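Bromo domain-containing protein (Trypanosoma brucei brucei, PDB 5K29) is a trypanosome bromodomain factor of uncharacterised function, whose bromodomain, the part crystallised here, probably recognises acetylated lysine as in other members of the family. Local coordinates at residues M15-V19 and A59-A64. Residues are numbered along the deposited sequence; the frame is centred on the assembly and turned at random.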
loop_
_atom_site.group_PDB
_atom_site.type_symbol
_atom_site.label_atom_id
_atom_site.label_comp_id
_atom_site.label_asym_id
_atom_site.label_seq_id
_atom_site.Cartn_x
_atom_site.Cartn_y
_atom_site.Cartn_z
ATOM N N MET A 15 -2.451 -1.704 10.710
ATOM C CA MET A 15 -2.743 -1.456 9.287
ATOM C C MET A 15 -2.618 0.015 8.963
ATOM O O MET A 15 -2.050 0.360 7.932
ATOM C CB MET A 15 -4.128 -2.009 8.881
ATOM C CG MET A 15 -4.268 -3.511 9.089
ATOM S SD MET A 15 -3.373 -4.477 7.853
ATOM C CE MET A 15 -1.812 -4.696 8.654
ATOM N N VAL A 16 -3.083 0.879 9.865
ATOM C CA VAL A 16 -2.977 2.333 9.700
ATOM C C VAL A 16 -1.497 2.733 9.711
ATOM O O VAL A 16 -1.045 3.412 8.792
ATOM C CB VAL A 16 -3.819 3.114 10.748
ATOM C CG1 VAL A 16 -3.561 4.622 10.659
ATOM C CG2 VAL A 16 -5.302 2.819 10.568
ATOM N N SER A 17 -0.738 2.237 10.708
ATOM C CA SER A 17 0.699 2.473 10.831
ATOM C C SER A 17 1.438 1.919 9.622
ATOM O O SER A 17 2.360 2.574 9.137
ATOM C CB SER A 17 1.234 1.850 12.115
ATOM O OG SER A 17 2.645 1.725 12.075
ATOM N N LEU A 18 1.011 0.743 9.108
ATOM C CA LEU A 18 1.615 0.149 7.911
ATOM C C LEU A 18 1.382 1.041 6.698
ATOM O O LEU A 18 2.351 1.396 6.029
ATOM C CB LEU A 18 1.168 -1.310 7.651
ATOM C CG LEU A 18 1.721 -1.945 6.356
ATOM C CD1 LEU A 18 3.279 -1.989 6.375
ATOM C CD2 LEU A 18 1.142 -3.338 6.156
ATOM N N VAL A 19 0.133 1.475 6.457
ATOM C CA VAL A 19 -0.150 2.428 5.365
ATOM C C VAL A 19 0.640 3.743 5.561
ATOM O O VAL A 19 1.219 4.244 4.597
ATOM C CB VAL A 19 -1.653 2.695 5.139
ATOM C CG1 VAL A 19 -1.856 3.706 4.013
ATOM C CG2 VAL A 19 -2.394 1.405 4.834
ATOM N N ALA A 59 -6.066 5.211 1.465
ATOM C CA ALA A 59 -5.698 3.861 1.898
ATOM C C ALA A 59 -5.664 3.783 3.446
ATOM O O ALA A 59 -6.137 2.792 4.004
ATOM C CB ALA A 59 -4.347 3.466 1.316
ATOM N N ALA A 60 -5.162 4.844 4.128
ATOM C CA ALA A 60 -5.077 4.898 5.597
ATOM C C ALA A 60 -6.471 4.930 6.222
ATOM O O ALA A 60 -6.679 4.355 7.291
ATOM C CB ALA A 60 -4.274 6.111 6.039
ATOM N N ASP A 61 -7.424 5.578 5.517
ATOM C CA ASP A 61 -8.834 5.693 5.866
ATOM C C ASP A 61 -9.473 4.303 5.783
ATOM O O ASP A 61 -10.108 3.861 6.747
ATOM C CB ASP A 61 -9.515 6.678 4.891
ATOM C CG ASP A 61 -10.921 7.116 5.236
ATOM O OD1 ASP A 61 -11.262 7.137 6.447
ATOM O OD2 ASP A 61 -11.661 7.508 4.307
ATOM N N ARG A 62 -9.248 3.596 4.645
ATOM C CA ARG A 62 -9.714 2.231 4.415
ATOM C C ARG A 62 -9.118 1.304 5.498
ATOM O O ARG A 62 -9.830 0.455 6.034
ATOM C CB ARG A 62 -9.347 1.744 3.003
ATOM C CG ARG A 62 -10.093 2.497 1.897
ATOM C CD ARG A 62 -10.012 1.831 0.533
ATOM N NE ARG A 62 -8.815 2.212 -0.220
ATOM C CZ ARG A 62 -8.766 2.343 -1.545
ATOM N NH1 ARG A 62 -9.855 2.149 -2.280
ATOM N NH2 ARG A 62 -7.631 2.678 -2.142
ATOM N N ALA A 63 -7.841 1.532 5.880
ATOM C CA ALA A 63 -7.157 0.739 6.913
ATOM C C ALA A 63 -7.810 0.914 8.288
ATOM O O ALA A 63 -7.936 -0.060 9.025
ATOM C CB ALA A 63 -5.665 1.076 6.966
ATOM N N ALA A 64 -8.246 2.133 8.614
ATOM C CA ALA A 64 -8.892 2.475 9.881
ATOM C C ALA A 64 -10.287 1.857 10.003
ATOM O O ALA A 64 -10.745 1.574 11.119
ATOM C CB ALA A 64 -8.979 3.986 10.018
#
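Val16 and Ala63 bring their CA atoms within 5.3 Å where helix 15-19 runs antiparallel to helix 59-64, the directions differing by 168° and the axes approaching to 8.4 Å. Such closeness suits a face built from alanines: Ala59, Ala60, Ala63 and Ala64 offer single methyls. The CB of Ala63 points into the other helix and rests on its backbone, 3.8 Å from the C of Met15; the single methyl lets the backbones come this close. Met15 adds its CB, 3.9 Å from the CB of Ala63, and its flexible apolar chain then bends away to pack on Tyr116 of helix 97-122 and on Leu74. Branched Val19 enters the hollow between Ala59, Ala60 and Ala63: with CG1 anti to the backbone N (chi1 179°) and CG2 beside it, the methyls spread, CG1 to Ala59 and 3.5 Å from the N of Ala60, CG2 to the CB of Ala63. At the more open margin, Val16 lays CG2 over the backbone, 3.6 Å from the N of Ala64. The meeting side chains are all apolar, held by van der Waals packing. The contact joins the first two helices, 12-21 and 53-64, of the left-handed four-helix bromodomain bundle; Val19 also packs on Leu77 of helix 75-92, where Arg62, uninvolved here, salt-bridges Asp80.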